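Local structure of tetraacyldisaccharide 4'-kinase (Aquifex aeolicus, 4EHX) at residues A[42-47]-A[170-175]; A[152-157]-A[184-189]; A[4-9]-A[164-169]. The protein transfers the gamma-phosphate of ATP to the 4'-position of a tetraacyldisaccharide 1-phosphate, forming lipid IVA in the lipid A biosynthesis pathway at the membrane interface. All blocks are in the same frame, centred on the assembly; numbering follows the deposited sequence.

Contact 1. Residues A[42-47]-A[170-175]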
# COMPACT_ATOMS: atom_id res chain seq x y z
N GLY A 42 2.54 6.83 -4.09
CA GLY A 42 1.75 6.30 -5.18
C GLY A 42 2.56 5.50 -6.18
O GLY A 42 3.78 5.34 -6.05
N ASN A 43 1.87 5.00 -7.18
CA ASN A 43 2.56 4.32 -8.27
C ASN A 43 1.77 4.45 -9.57
O ASN A 43 0.71 5.09 -9.62
CB ASN A 43 2.87 2.87 -7.92
CG ASN A 43 1.71 1.96 -8.15
OD1 ASN A 43 0.57 2.32 -7.84
ND2 ASN A 43 1.97 0.79 -8.71
N LEU A 44 2.31 3.87 -10.64
CA LEU A 44 1.73 4.06 -11.96
C LEU A 44 0.87 2.89 -12.38
O LEU A 44 0.08 3.00 -13.31
CB LEU A 44 2.84 4.28 -13.00
CG LEU A 44 3.60 5.60 -12.95
CD1 LEU A 44 4.54 5.70 -14.13
CD2 LEU A 44 2.61 6.75 -12.97
N SER A 45 1.03 1.75 -11.71
CA SER A 45 0.40 0.53 -12.21
C SER A 45 -0.51 -0.16 -11.20
O SER A 45 -0.39 0.03 -9.99
CB SER A 45 1.48 -0.47 -12.63
OG SER A 45 2.38 -0.71 -11.57
N VAL A 46 -1.44 -0.95 -11.73
CA VAL A 46 -2.15 -1.91 -10.91
C VAL A 46 -1.22 -3.11 -10.68
O VAL A 46 -0.30 -3.33 -11.46
CB VAL A 46 -3.45 -2.36 -11.59
CG1 VAL A 46 -4.31 -1.15 -11.89
CG2 VAL A 46 -3.15 -3.13 -12.87
N GLY A 47 -1.44 -3.85 -9.60
CA GLY A 47 -0.60 -5.00 -9.28
C GLY A 47 0.30 -4.72 -8.09
O GLY A 47 0.31 -3.60 -7.57
N LEU A 170 -0.53 -0.20 -16.70
CA LEU A 170 -0.29 1.20 -16.35
C LEU A 170 -1.60 1.99 -16.21
O LEU A 170 -2.48 1.93 -17.08
CB LEU A 170 0.64 1.87 -17.36
CG LEU A 170 2.08 1.34 -17.41
CD1 LEU A 170 2.89 2.09 -18.46
CD2 LEU A 170 2.73 1.45 -16.03
N ARG A 171 -1.73 2.73 -15.12
CA ARG A 171 -2.88 3.61 -14.93
C ARG A 171 -2.68 4.92 -15.68
O ARG A 171 -3.65 5.61 -16.00
CB ARG A 171 -3.12 3.88 -13.43
CG ARG A 171 -3.74 2.70 -12.70
CD ARG A 171 -4.14 3.04 -11.27
NE ARG A 171 -2.99 3.16 -10.39
CZ ARG A 171 -3.06 3.34 -9.08
NH1 ARG A 171 -4.25 3.42 -8.48
NH2 ARG A 171 -1.95 3.44 -8.36
N GLU A 172 -1.42 5.28 -15.91
CA GLU A 172 -1.03 6.50 -16.64
C GLU A 172 0.22 6.22 -17.44
O GLU A 172 1.02 5.36 -17.06
CB GLU A 172 -0.65 7.63 -15.68
CG GLU A 172 -1.63 7.95 -14.61
CD GLU A 172 -1.22 9.20 -13.88
OE1 GLU A 172 -0.75 9.10 -12.72
OE2 GLU A 172 -1.35 10.30 -14.48
N PRO A 173 0.42 6.98 -18.53
CA PRO A 173 1.61 6.86 -19.38
C PRO A 173 2.86 7.14 -18.57
O PRO A 173 2.82 7.94 -17.63
CB PRO A 173 1.42 7.96 -20.42
CG PRO A 173 -0.05 8.19 -20.47
CD PRO A 173 -0.55 7.94 -19.08
N LEU A 174 3.97 6.51 -18.95
CA LEU A 174 5.24 6.69 -18.26
C LEU A 174 5.75 8.13 -18.24
O LEU A 174 6.52 8.50 -17.37
CB LEU A 174 6.30 5.75 -18.85
CG LEU A 174 6.10 4.24 -18.68
CD1 LEU A 174 7.15 3.46 -19.49
CD2 LEU A 174 6.14 3.83 -17.21
N LYS A 175 5.33 8.96 -19.20
CA LYS A 175 5.77 10.36 -19.20
C LYS A 175 5.39 11.08 -17.89
O LYS A 175 6.02 12.06 -17.51
CB LYS A 175 5.20 11.14 -20.40
CG LYS A 175 3.71 11.46 -20.30
CD LYS A 175 3.20 12.26 -21.53
CE LYS A 175 1.74 12.66 -21.32
NZ LYS A 175 1.21 13.55 -22.40

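Contact 2. Residues A[152-157]-A[184-189]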
# COMPACT_ATOMS: atom_id res chain seq x y z
N ILE A 152 5.81 11.29 -3.89
CA ILE A 152 6.68 10.13 -3.98
C ILE A 152 6.08 9.08 -4.89
O ILE A 152 4.95 8.63 -4.68
CB ILE A 152 6.94 9.51 -2.61
CG1 ILE A 152 7.53 10.56 -1.66
CG2 ILE A 152 7.89 8.30 -2.75
CD1 ILE A 152 7.76 10.03 -0.19
N LEU A 153 6.82 8.70 -5.92
CA LEU A 153 6.34 7.72 -6.88
C LEU A 153 7.17 6.46 -6.79
O LEU A 153 8.40 6.50 -6.90
CB LEU A 153 6.45 8.27 -8.30
CG LEU A 153 6.01 7.29 -9.40
CD1 LEU A 153 4.51 7.04 -9.33
CD2 LEU A 153 6.42 7.80 -10.82
N LEU A 154 6.49 5.33 -6.62
CA LEU A 154 7.17 4.03 -6.61
C LEU A 154 7.13 3.47 -8.01
O LEU A 154 6.08 3.51 -8.67
CB LEU A 154 6.47 3.06 -5.66
CG LEU A 154 6.89 3.14 -4.18
CD1 LEU A 154 6.73 4.54 -3.62
CD2 LEU A 154 6.06 2.14 -3.37
N LEU A 155 8.26 2.92 -8.44
CA LEU A 155 8.40 2.32 -9.76
C LEU A 155 9.07 0.97 -9.64
O LEU A 155 10.13 0.87 -9.01
CB LEU A 155 9.31 3.18 -10.64
CG LEU A 155 8.81 4.31 -11.54
CD1 LEU A 155 10.01 4.77 -12.34
CD2 LEU A 155 7.67 3.88 -12.46
N LYS A 156 8.50 -0.06 -10.25
CA LYS A 156 9.23 -1.32 -10.38
C LYS A 156 9.72 -1.54 -11.80
O LYS A 156 9.19 -0.96 -12.76
CB LYS A 156 8.39 -2.51 -9.91
CG LYS A 156 7.13 -2.71 -10.70
CD LYS A 156 6.25 -3.75 -10.06
CE LYS A 156 4.91 -3.79 -10.76
NZ LYS A 156 3.99 -4.76 -10.09
N LYS A 157 10.74 -2.37 -11.96
CA LYS A 157 11.33 -2.57 -13.29
C LYS A 157 10.25 -2.92 -14.31
O LYS A 157 10.25 -2.41 -15.43
CB LYS A 157 12.42 -3.65 -13.25
CG LYS A 157 13.16 -3.82 -14.58
CD LYS A 157 14.19 -4.95 -14.49
CE LYS A 157 14.96 -5.13 -15.78
NZ LYS A 157 15.91 -6.28 -15.69
N VAL A 184 11.04 6.04 -5.89
CA VAL A 184 11.45 4.88 -5.10
C VAL A 184 11.41 3.69 -6.04
O VAL A 184 10.35 3.35 -6.57
CB VAL A 184 10.51 4.63 -3.90
CG1 VAL A 184 10.94 3.36 -3.13
CG2 VAL A 184 10.53 5.84 -2.94
N LEU A 185 12.58 3.09 -6.26
CA LEU A 185 12.71 1.99 -7.21
C LEU A 185 12.57 0.69 -6.44
O LEU A 185 13.47 0.29 -5.71
CB LEU A 185 14.06 2.05 -7.91
CG LEU A 185 14.46 3.37 -8.60
CD1 LEU A 185 15.75 3.18 -9.41
CD2 LEU A 185 13.35 3.92 -9.49
N THR A 186 11.43 0.03 -6.62
CA THR A 186 11.03 -1.09 -5.77
C THR A 186 11.37 -2.48 -6.31
O THR A 186 11.80 -2.65 -7.47
CB THR A 186 9.51 -1.03 -5.53
OG1 THR A 186 8.85 -1.13 -6.80
CG2 THR A 186 9.11 0.30 -4.85
N TYR A 187 11.15 -3.48 -5.46
CA TYR A 187 11.43 -4.89 -5.75
C TYR A 187 12.89 -5.15 -6.13
O TYR A 187 13.18 -6.04 -6.93
CB TYR A 187 10.46 -5.44 -6.80
CG TYR A 187 9.03 -5.51 -6.29
CD1 TYR A 187 8.18 -4.42 -6.39
CD2 TYR A 187 8.56 -6.67 -5.68
CE1 TYR A 187 6.88 -4.48 -5.91
CE2 TYR A 187 7.25 -6.74 -5.19
CZ TYR A 187 6.42 -5.64 -5.31
OH TYR A 187 5.13 -5.69 -4.84
N GLN A 188 13.80 -4.37 -5.54
CA GLN A 188 15.22 -4.53 -5.83
C GLN A 188 15.72 -5.90 -5.41
O GLN A 188 16.71 -6.41 -5.95
CB GLN A 188 16.05 -3.45 -5.13
CG GLN A 188 15.79 -2.03 -5.63
CD GLN A 188 16.36 -1.78 -7.02
OE1 GLN A 188 17.29 -2.47 -7.46
NE2 GLN A 188 15.82 -0.78 -7.71
N GLU A 189 15.03 -6.50 -4.43
CA GLU A 189 15.45 -7.79 -3.88
C GLU A 189 15.22 -8.94 -4.86
O GLU A 189 15.74 -10.04 -4.66
CB GLU A 189 14.76 -8.06 -2.53
CG GLU A 189 13.28 -8.42 -2.60
CD GLU A 189 12.38 -7.21 -2.75
OE1 GLU A 189 12.87 -6.07 -2.59
OE2 GLU A 189 11.17 -7.38 -3.04
O HOH W 1 11.83 -4.20 -9.83

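Contact 3. Residues A[4-9]-A[164-169]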
# COMPACT_ATOMS: atom_id res chain seq x y z
N SER A 4 -4.04 -8.37 -27.60
CA SER A 4 -3.98 -7.34 -28.63
C SER A 4 -5.39 -6.82 -28.93
O SER A 4 -5.56 -5.69 -29.41
CB SER A 4 -3.31 -7.87 -29.90
OG SER A 4 -4.18 -8.72 -30.63
N SER A 5 -6.40 -7.63 -28.63
CA SER A 5 -7.78 -7.16 -28.84
C SER A 5 -8.14 -6.06 -27.84
O SER A 5 -9.17 -5.41 -27.97
CB SER A 5 -8.79 -8.32 -28.79
OG SER A 5 -9.01 -8.78 -27.46
N LEU A 6 -7.26 -5.84 -26.86
CA LEU A 6 -7.47 -4.80 -25.85
C LEU A 6 -6.82 -3.46 -26.19
O LEU A 6 -7.15 -2.44 -25.59
CB LEU A 6 -6.97 -5.28 -24.49
CG LEU A 6 -7.80 -6.41 -23.89
CD1 LEU A 6 -7.22 -6.80 -22.54
CD2 LEU A 6 -9.26 -5.99 -23.76
N LEU A 7 -5.90 -3.46 -27.15
CA LEU A 7 -5.17 -2.24 -27.49
C LEU A 7 -6.04 -1.04 -27.89
O LEU A 7 -5.68 0.10 -27.59
CB LEU A 7 -4.16 -2.54 -28.60
CG LEU A 7 -2.87 -3.22 -28.15
CD1 LEU A 7 -2.17 -3.84 -29.35
CD2 LEU A 7 -1.97 -2.24 -27.42
N PRO A 8 -7.17 -1.28 -28.59
CA PRO A 8 -8.04 -0.15 -28.95
C PRO A 8 -8.52 0.59 -27.71
O PRO A 8 -8.62 1.82 -27.73
CB PRO A 8 -9.22 -0.83 -29.64
CG PRO A 8 -8.61 -2.05 -30.26
CD PRO A 8 -7.61 -2.53 -29.24
N PHE A 9 -8.81 -0.15 -26.65
CA PHE A 9 -9.24 0.46 -25.41
C PHE A 9 -8.09 1.24 -24.78
O PHE A 9 -8.31 2.30 -24.22
CB PHE A 9 -9.78 -0.61 -24.45
CG PHE A 9 -11.03 -1.28 -24.96
CD1 PHE A 9 -12.25 -0.62 -24.92
CD2 PHE A 9 -10.97 -2.56 -25.49
CE1 PHE A 9 -13.40 -1.23 -25.40
CE2 PHE A 9 -12.12 -3.18 -25.97
CZ PHE A 9 -13.33 -2.51 -25.92
N LEU A 164 -0.38 0.95 -21.07
CA LEU A 164 -1.62 1.43 -20.48
C LEU A 164 -2.69 0.34 -20.42
O LEU A 164 -2.82 -0.46 -21.33
CB LEU A 164 -2.17 2.63 -21.27
CG LEU A 164 -1.51 3.96 -20.92
CD1 LEU A 164 -1.79 5.01 -21.98
CD2 LEU A 164 -1.97 4.42 -19.56
N LEU A 165 -3.45 0.34 -19.32
CA LEU A 165 -4.71 -0.39 -19.22
C LEU A 165 -5.59 -0.12 -20.44
O LEU A 165 -5.60 1.00 -20.95
CB LEU A 165 -5.49 0.10 -17.99
CG LEU A 165 -4.92 -0.25 -16.62
CD1 LEU A 165 -5.53 0.66 -15.56
CD2 LEU A 165 -5.19 -1.71 -16.30
N PRO A 166 -6.36 -1.12 -20.87
CA PRO A 166 -6.39 -2.47 -20.30
C PRO A 166 -5.38 -3.44 -20.92
O PRO A 166 -5.23 -4.55 -20.42
CB PRO A 166 -7.82 -2.94 -20.60
CG PRO A 166 -8.17 -2.25 -21.86
CD PRO A 166 -7.47 -0.91 -21.83
N ALA A 167 -4.70 -3.04 -21.99
CA ALA A 167 -3.71 -3.93 -22.61
C ALA A 167 -2.58 -4.26 -21.63
O ALA A 167 -2.10 -5.39 -21.58
CB ALA A 167 -3.15 -3.33 -23.89
N GLY A 168 -2.16 -3.28 -20.84
CA GLY A 168 -1.16 -3.51 -19.81
C GLY A 168 -1.67 -3.08 -18.46
O GLY A 168 -2.87 -2.94 -18.26
N ASN A 169 -0.75 -2.84 -17.52
CA ASN A 169 -1.12 -2.50 -16.15
C ASN A 169 -0.97 -1.04 -15.77
O ASN A 169 -1.26 -0.67 -14.63
CB ASN A 169 -0.32 -3.35 -15.16
CG ASN A 169 -0.48 -4.83 -15.40
OD1 ASN A 169 -1.55 -5.39 -15.15
ND2 ASN A 169 0.57 -5.47 -15.90

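Contact 1. Residues A[42-47]-A[170-175]
Arg171 lies across the backbone that leaves strand 38-43, and its atoms meet Leu44, Val46, Ser45 and Asn43 in turn. Its own backbone N starts the contact, giving a 2.6 Å hydrogen bond to Leu44 O that is almost straight (166°). CB then sits 3.3 Å from the same Leu44 O, and CG turns its hydrocarbon side to Val46, 4.0 Å from CG1. The chain bends about the CG-CD bond (chi3 -74°), which carries the guanidinium back towards Asn43. NE passes Ser45 O at 4.1 Å without bonding to it and has no other partner in the model. At the tip, NH2 meets Asn43 OD1 at 2.8 Å. This bond is weak because the N-H points well off the oxygen (120°), and the amide and guanidinium planes are inclined steeply to each other. The stronger partner of NH2 is Asp139, in a salt bridge.

Asn43 is itself held from the other end of its amide: ND2 donates to Ser45 O at 2.8 Å, so the turn into the predicted ATP-binding residues, which begin at Ser45, is tied to the same side chain. On the Leu44 side, Leu44 CD1 packs on Leu174 CD2 at 3.9 Å, while Glu172 turns its carboxylate to Gln142, Asn21 and Arg179. The chemistry implies a guanidinium probably held largely by its salt bridge to Asp139, with the asparagine oxygen adding a weak, bent bond, at the entrance to a P-loop.

Contact 2. Residues A[152-157]-A[184-189]
Strands 150-156 and 182-186 are parallel neighbours in the core sheet of the P-loop NTPase fold, joined in the chain by helix 157-160 and the long loop after it. Their short axes diverge by 32°. The hydrogen bonds alternate as parallel pairing requires: Val184 N donates to Leu153 O (2.9 Å), Leu155 N to Val184 O (2.8 Å), and Thr186 N to Leu155 O (2.8 Å). Leu155 O also receives a weak bond from Thr186 OG1.

The face carrying Leu154, Val184 and Thr186 is the closely packed one, and Phe54 of helix 51-61 covers it. Leu154 and Val184 run side by side in the same direction, with Leu154 CD1 3.8 Å from Val184 CB. Thr186 comes at Leu154 about at a right angle: its chi1 of 60° turns OG1 back over the Leu155 carbonyl and leaves the methyl CG2 facing Leu154 CG, 3.7 Å away. Toward the N-terminal end of the strand pair, Ile152 CG2 meets Val184 CG2 at 3.6 Å. An alanine in place of Leu154 would probably open a gap between Val184, the Thr186 methyl and Phe54. On the other face, Leu155 CB and Leu185 CD2 make a more distant contact.

At the C-terminal ends the pair approaches the predicted ATP site. Lys156 CB rests near Tyr187 CD1, while its NZ bonds to Gly48 O and to a methylpentanediol, probably from the crystallisation liquor. Tyr187, with left-handed backbone angles, turns the chain out of the strand. There one water bridges the two backbones, accepting from Lys157 N at 3.0 Å and donating to Thr186 O at 2.8 Å.

Contact 3. Residues A[4-9]-A[164-169]
Phe9 and Pro166 make the tightest meeting here: the proline ring presses its CG against Phe9 CB at 3.5 Å, and its CD lies equally near that CB. Next to this, Ala167 faces the 3-10 turn and the first residues of the N-terminal helix from the inner side. Its CA is 4.0 Å from Leu6 CB, and its CB touches the methyl CD2 of Leu7 at 3.9 Å, although the Leu7 side chain sets out from the backbone in a direction away from the loop. These are all apolar touches; no hydrogen bond crosses between 4-9 and 164-169. The polar link comes one residue further on, where Ser10 OG bonds both Leu164 O and Ala167 N.

The outer side is looser. Phe9 takes CG anti to its carbonyl carbon (chi1 -64°), which swings the aromatic ring away from the loop, so that CB does the packing and the ring stays exposed. Leu6 is partly open as well. Its CB looks at Pro166 CG from 4.2 Å, and its CD1 reaches along the loop to the Pro166 carbonyl, 3.7 Å from O. Apolar groups left at the surface by the N-terminal helix are consistent with an enzyme that works at the membrane interface.

The cis peptide before Pro166 goes with a sharp reversal, on which the proline ring faces the helix. Gly168 N closes the next residue onto Leu164 O at 2.9 Å. With that cis peptide and the backbone angles of Leu165 and Pro166, Leu164 to Ala167 form a type VIa turn, the tight reversal built on a cis proline.

How the contacts relate
The six segments come in the order 4-9, 42-47, 152-157, 164-169, 170-175, 184-189, so every pair of contacts interleaves along the chain. Contact 1 is the middle one, its centre 12 Å from contact 2 and 13 Å from contact 3, and it touches both. Gly42 pairs with Ile152 and Leu154 because strands 38-43 and 150-156 are neighbours in the sheet, and Val46 N probably bonds Asn169 O. Contacts 2 and 3, with centres 23 Å apart, do not touch. The loop between helix 157-160 and strand 182-186 supplies both 164-169 and 170-175, and so connects the N-terminal helix to the predicted ATP-binding loop and the core sheet.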